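Local coordinates for esterase family protein (Staphylococcus aureus, PDB 7L0A), which probably hydrolyses S-formylglutathione to formate and glutathione, as a serine esterase of the alpha/beta-hydrolase fold, at residues L14-P19 with Q25-I30; E105-V110 with G143-K148. All coordinates share one frame; numbering follows the deposited sequence. Where two conformers were deposited one is given.

Contact 1 of 2, residues L14-P19 with Q25-I30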
loop_
_atom_site.group_PDB
_atom_site.type_symbol
_atom_site.label_atom_id
_atom_site.label_comp_id
_atom_site.label_asym_id
_atom_site.label_seq_id
_atom_site.Cartn_x
_atom_site.Cartn_y
_atom_site.Cartn_z
ATOM N N LEU B 14 -2.295 4.311 1.230
ATOM C CA LEU B 14 -1.586 3.949 2.448
ATOM C C LEU B 14 -1.574 5.116 3.423
ATOM O O LEU B 14 -1.196 6.228 3.056
ATOM C CB LEU B 14 -0.144 3.520 2.085
ATOM C CG LEU B 14 0.803 2.934 3.126
ATOM C CD1 LEU B 14 1.786 2.014 2.404
ATOM C CD2 LEU B 14 1.539 4.015 3.911
ATOM N N ASN B 15 -1.971 4.850 4.666
ATOM C CA ASN B 15 -1.971 5.818 5.768
ATOM C C ASN B 15 -0.982 5.291 6.794
ATOM O O ASN B 15 -1.145 4.182 7.292
ATOM C CB ASN B 15 -3.379 5.950 6.363
ATOM C CG ASN B 15 -3.486 6.993 7.441
ATOM O OD1 ASN B 15 -2.581 7.185 8.230
ATOM N ND2 ASN B 15 -4.635 7.649 7.502
ATOM N N TYR B 16 0.061 6.062 7.099
ATOM C CA TYR B 16 1.085 5.566 8.013
ATOM C C TYR B 16 1.534 6.703 8.918
ATOM O O TYR B 16 1.338 7.871 8.607
ATOM C CB TYR B 16 2.295 4.945 7.267
ATOM C CG TYR B 16 3.260 5.918 6.652
ATOM C CD1 TYR B 16 2.899 6.752 5.577
ATOM C CD2 TYR B 16 4.517 6.065 7.189
ATOM C CE1 TYR B 16 3.819 7.674 5.050
ATOM C CE2 TYR B 16 5.413 6.984 6.684
ATOM C CZ TYR B 16 5.064 7.786 5.627
ATOM O OH TYR B 16 5.955 8.708 5.115
ATOM N N HIS B 17 2.108 6.343 10.061
ATOM C CA HIS B 17 2.766 7.333 10.911
ATOM C C HIS B 17 4.187 7.599 10.413
ATOM O O HIS B 17 5.002 6.685 10.304
ATOM C CB HIS B 17 2.808 6.855 12.360
ATOM C CG HIS B 17 3.405 7.864 13.279
ATOM N ND1 HIS B 17 4.757 7.924 13.538
ATOM C CD2 HIS B 17 2.838 8.874 13.967
ATOM C CE1 HIS B 17 4.991 8.920 14.375
ATOM N NE2 HIS B 17 3.844 9.518 14.642
ATOM N N SER B 18 4.468 8.848 10.066
ATOM C CA SER B 18 5.770 9.257 9.568
ATOM C C SER B 18 6.699 9.609 10.720
ATOM O O SER B 18 6.393 10.537 11.476
ATOM C CB SER B 18 5.615 10.469 8.674
ATOM O OG SER B 18 6.850 11.068 8.384
ATOM N N PRO B 19 7.803 8.864 10.910
ATOM C CA PRO B 19 8.803 9.254 11.931
ATOM C C PRO B 19 9.376 10.633 11.695
ATOM O O PRO B 19 9.659 11.362 12.663
ATOM C CB PRO B 19 9.876 8.173 11.799
ATOM C CG PRO B 19 9.261 7.048 11.034
ATOM C CD PRO B 19 8.139 7.618 10.189
ATOM N N GLN B 25 0.486 10.432 7.672
ATOM C CA GLN B 25 0.569 10.911 6.308
ATOM C C GLN B 25 -0.069 9.885 5.394
ATOM O O GLN B 25 0.014 8.679 5.652
ATOM C CB GLN B 25 2.001 11.145 5.842
ATOM C CG GLN B 25 2.700 12.289 6.536
ATOM C CD GLN B 25 2.068 13.625 6.241
ATOM O OE1 GLN B 25 1.980 14.052 5.097
ATOM N NE2 GLN B 25 1.625 14.312 7.289
ATOM N N ASN B 26 -0.695 10.375 4.334
ATOM C CA ASN B 26 -1.269 9.509 3.307
ATOM C C ASN B 26 -0.381 9.471 2.072
ATOM O O ASN B 26 0.206 10.488 1.676
ATOM C CB ASN B 26 -2.671 9.975 2.899
ATOM C CG ASN B 26 -3.677 9.784 3.983
ATOM O OD1 ASN B 26 -3.753 8.725 4.567
ATOM N ND2 ASN B 26 -4.479 10.798 4.248
ATOM N N LEU B 27 -0.320 8.292 1.453
ATOM C CA LEU B 27 0.391 8.064 0.215
ATOM C C LEU B 27 -0.562 7.380 -0.763
ATOM O O LEU B 27 -1.363 6.528 -0.381
ATOM C CB LEU B 27 1.613 7.133 0.337
ATOM C CG LEU B 27 2.624 7.304 1.423
ATOM C CD1 LEU B 27 3.616 6.126 1.361
ATOM C CD2 LEU B 27 3.390 8.631 1.254
ATOM N N THR B 28 -0.433 7.713 -2.039
ATOM C CA THR B 28 -1.031 6.935 -3.127
ATOM C C THR B 28 0.102 6.246 -3.882
ATOM O O THR B 28 1.102 6.882 -4.238
ATOM C CB THR B 28 -1.852 7.800 -4.083
ATOM O OG1 THR B 28 -2.858 8.499 -3.343
ATOM C CG2 THR B 28 -2.522 6.928 -5.184
ATOM N N VAL B 29 -0.057 4.953 -4.145
ATOM C CA VAL B 29 0.912 4.156 -4.898
ATOM C C VAL B 29 0.135 3.420 -5.976
ATOM O O VAL B 29 -0.866 2.755 -5.687
ATOM C CB VAL B 29 1.655 3.165 -3.986
ATOM C CG1 VAL B 29 2.541 2.255 -4.793
ATOM C CG2 VAL B 29 2.498 3.935 -2.923
ATOM N N ILE B 30 0.573 3.549 -7.229
ATOM C CA ILE B 30 0.023 2.715 -8.300
ATOM C C ILE B 30 1.154 1.800 -8.749
ATOM O O ILE B 30 2.266 2.260 -9.088
ATOM C CB ILE B 30 -0.572 3.533 -9.450
ATOM C CG1 ILE B 30 0.403 4.503 -10.036
ATOM C CG2 ILE B 30 -1.907 4.195 -8.989
ATOM C CD1 ILE B 30 -0.216 5.353 -11.169
#

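Contact 2 of 2, residues E105-V110 with G143-K148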
loop_
_atom_site.group_PDB
_atom_site.type_symbol
_atom_site.label_atom_id
_atom_site.label_comp_id
_atom_site.label_asym_id
_atom_site.label_seq_id
_atom_site.Cartn_x
_atom_site.Cartn_y
_atom_site.Cartn_z
ATOM N N GLU B 105 12.288 9.939 3.199
ATOM C CA GLU B 105 11.675 8.868 3.976
ATOM C C GLU B 105 10.669 8.096 3.133
ATOM O O GLU B 105 10.655 6.857 3.159
ATOM C CB GLU B 105 10.999 9.448 5.215
ATOM C CG GLU B 105 10.057 8.436 5.899
ATOM C CD GLU B 105 9.209 9.065 6.977
ATOM O OE1 GLU B 105 8.017 9.204 6.765
ATOM O OE2 GLU B 105 9.786 9.507 8.021
ATOM N N VAL B 106 9.801 8.807 2.401
ATOM C CA VAL B 106 8.823 8.120 1.557
ATOM C C VAL B 106 9.553 7.222 0.564
ATOM O O VAL B 106 9.196 6.048 0.373
ATOM C CB VAL B 106 7.900 9.119 0.836
ATOM C CG1 VAL B 106 7.022 8.394 -0.148
ATOM C CG2 VAL B 106 7.048 9.876 1.842
ATOM N N TYR B 107 10.589 7.767 -0.077
ATOM C CA TYR B 107 11.393 6.999 -1.017
ATOM C C TYR B 107 11.902 5.715 -0.367
ATOM O O TYR B 107 11.725 4.612 -0.911
ATOM C CB TYR B 107 12.568 7.848 -1.536
ATOM C CG TYR B 107 13.425 7.110 -2.541
ATOM C CD1 TYR B 107 14.365 6.158 -2.131
ATOM C CD2 TYR B 107 13.288 7.344 -3.904
ATOM C CE1 TYR B 107 15.108 5.439 -3.082
ATOM C CE2 TYR B 107 14.052 6.664 -4.844
ATOM C CZ TYR B 107 14.949 5.711 -4.434
ATOM O OH TYR B 107 15.689 5.003 -5.368
ATOM N N ASP B 108 12.520 5.842 0.805
ATOM C CA ASP B 108 13.117 4.685 1.459
ATOM C C ASP B 108 12.044 3.669 1.839
ATOM O O ASP B 108 12.209 2.468 1.596
ATOM C CB ASP B 108 13.909 5.134 2.684
ATOM C CG ASP B 108 15.242 5.789 2.327
ATOM O OD1 ASP B 108 15.664 5.743 1.146
ATOM O OD2 ASP B 108 15.868 6.355 3.254
ATOM N N TYR B 109 10.933 4.136 2.429
ATOM C CA TYR B 109 9.879 3.249 2.911
ATOM C C TYR B 109 9.265 2.440 1.765
ATOM O O TYR B 109 9.141 1.210 1.840
ATOM C CB TYR B 109 8.821 4.099 3.631
ATOM C CG TYR B 109 7.622 3.408 4.231
ATOM C CD1 TYR B 109 7.744 2.240 4.988
ATOM C CD2 TYR B 109 6.363 3.959 4.083
ATOM C CE1 TYR B 109 6.648 1.627 5.540
ATOM C CE2 TYR B 109 5.251 3.350 4.629
ATOM C CZ TYR B 109 5.414 2.189 5.376
ATOM O OH TYR B 109 4.293 1.597 5.935
ATOM N N VAL B 110 8.905 3.116 0.670
ATOM C CA VAL B 110 8.214 2.372 -0.387
ATOM C C VAL B 110 9.169 1.439 -1.107
ATOM O O VAL B 110 8.747 0.397 -1.615
ATOM C CB VAL B 110 7.500 3.309 -1.377
ATOM C CG1 VAL B 110 6.428 4.123 -0.624
ATOM C CG2 VAL B 110 8.439 4.202 -2.171
ATOM N N GLY B 143 21.292 13.535 -6.844
ATOM C CA GLY B 143 21.529 13.169 -8.233
ATOM C C GLY B 143 21.965 11.737 -8.452
ATOM O O GLY B 143 21.815 11.216 -9.565
ATOM N N ASP B 144 22.545 11.094 -7.435
ATOM C CA ASP B 144 22.932 9.693 -7.522
ATOM C C ASP B 144 21.762 8.750 -7.293
ATOM O O ASP B 144 21.917 7.535 -7.439
ATOM C CB ASP B 144 24.056 9.393 -6.518
ATOM C CG ASP B 144 23.652 9.641 -5.077
ATOM O OD1 ASP B 144 22.644 10.340 -4.831
ATOM O OD2 ASP B 144 24.361 9.141 -4.176
ATOM N N LYS B 145 20.590 9.278 -6.961
ATOM C CA LYS B 145 19.394 8.492 -6.707
ATOM C C LYS B 145 18.440 8.460 -7.893
ATOM O O LYS B 145 17.760 7.451 -8.101
ATOM C CB LYS B 145 18.678 9.075 -5.481
ATOM C CG LYS B 145 17.592 8.245 -4.843
ATOM C CD LYS B 145 17.244 8.821 -3.452
ATOM C CE LYS B 145 17.583 7.848 -2.311
ATOM N NZ LYS B 145 18.730 8.236 -1.475
ATOM N N PHE B 146 18.391 9.516 -8.682
ATOM C CA PHE B 146 17.418 9.641 -9.758
ATOM C C PHE B 146 18.140 9.830 -11.082
ATOM O O PHE B 146 19.015 10.692 -11.201
ATOM C CB PHE B 146 16.482 10.822 -9.528
ATOM C CG PHE B 146 15.724 10.750 -8.239
ATOM C CD1 PHE B 146 14.628 9.920 -8.114
ATOM C CD2 PHE B 146 16.117 11.508 -7.150
ATOM C CE1 PHE B 146 13.940 9.848 -6.939
ATOM C CE2 PHE B 146 15.433 11.448 -5.958
ATOM C CZ PHE B 146 14.318 10.620 -5.855
ATOM N N ALA B 147 17.745 9.045 -12.085
ATOM C CA ALA B 147 18.361 9.155 -13.396
ATOM C C ALA B 147 17.794 10.319 -14.192
ATOM O O ALA B 147 18.482 10.856 -15.080
ATOM C CB ALA B 147 18.157 7.868 -14.185
ATOM N N LYS B 148 16.554 10.687 -13.911
ATOM C CA LYS B 148 15.823 11.673 -14.695
ATOM C C LYS B 148 14.927 12.454 -13.745
ATOM O O LYS B 148 14.383 11.882 -12.793
ATOM C CB LYS B 148 14.976 11.042 -15.791
ATOM C CG LYS B 148 15.794 10.205 -16.763
ATOM C CD LYS B 148 14.912 9.606 -17.841
ATOM C CE LYS B 148 15.705 8.610 -18.669
ATOM N NZ LYS B 148 15.037 8.309 -19.964
HETATM O O HOH W 1 18.114 4.965 -7.120
#

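Contact 1 of 2, residues L14-P19 with Q25-I30
L14, Y16, Q25 and L27 put their side chains on one face of a two-stranded antiparallel pairing, with N15 and N26 on the reverse. L14 and L27 form a hydrogen-bonded pair and run side by side in the same direction, meeting at L14 CD2 and L27 CD1, 3.9 Å apart in one of the two L14 conformers. The ring of Y16 slants across L27 instead: its CE1 lies 3.8 Å from L27 CG. What brings it there is chi1 of 77°, which sets CG between the backbone N and the carbonyl carbon and swings the ring back over the neighbouring strand, where CE1 also reaches Q25 CB. Q25, opposite Y16, sends its end away, bent at chi2, so that of its side chain CB and CG make the contacts across the strands; S18 CB touches its CG, while its amide is bonded by N84 and D86.

On the other face, in one conformer of N15, its amide stands nearly perpendicular to that of N26 (87°); a second conformer makes the detail uncertain. N15 ND2 comes within 3.2 Å of N26 OD1, but the angle is too poor for a hydrogen bond. Between the two faces, four backbone bonds tie L14 to L27 and Y16 to Q25.

This is the hairpin of strands 9-17 and 24-32 at one margin of this chain's sheet. L14 and N15 also pair antiparallel with a strand of the second subunit, carrying the sheet across the interface, while helix 99-113 covers the Y16 face. The chemistry is thus two-sided: a leucine-tyrosine surface beneath that helix, with the Y16 hydroxyl bonded to E105, and partly exposed asparagines between which no hydrogen bond forms in this conformer, so the four backbone bonds supply the polar hold between the strands.

Contact 2 of 2, residues E105-V110 with G143-K148
Over one face of the Y107 ring lies the aliphatic chain of K145. Its CE sits 3.9 Å from the ring centroid, a CH-pi contact displaced toward the CD1 and CE1 rim, while CG passes near CZ and the hydroxyl. F146 meets the CD2-CE2 side of the ring obliquely: F146 CE1 is 3.8 Å from Y107 CE2, and the two ring planes stand at 85°. K145 CG also lies over a face of F146, so the lysine stem touches both rings.

Y107 reaches this far because CG is anti to its backbone N (chi1 -179°), sending the ring off helix 99-113 toward the loop that leads into strand 148-152. At its end a water bridges the two segments, 3.0 Å from Y107 OH and donating to K145 O at 2.7 Å. Further out, H111 stacks on Y107, and I125 of strand 123-128 packs against F146.

The ammonium of K145 is bonded to Q142 and lies 5.3 Å from the Y107 ring centroid, at most a weak cation-pi attraction. D108 OD1 remains 4.7 Å from K145 NZ and may add a mild electrostatic pull. Aromatic and methylene packing, joined by one water bridge, therefore carries most of this helix-to-loop contact.

How the contacts relate
The centres of contacts 1 and 2 lie about 16 Å apart, and helix 99-113 connects them. E105, which takes no part in the packing against 143-148, faces the hairpin: its OE1 is 2.7 Å from both Y16 OH and S18 OG, each a probable hydrogen bond, and OE2 packs on P19 CD. One turn of helix offers a carboxylate to contact 1 and an aromatic ring, Y107, to contact 2. Both places touch the second subunit, contact 1 through the continued sheet and contact 2 through E105, D108 and Y109. Neither lies at the predicted S129, D213 and H242 triad: contact 1 joins strands 9-17 and 24-32, contact 2 helix 99-113 to the loop before strand 148-152.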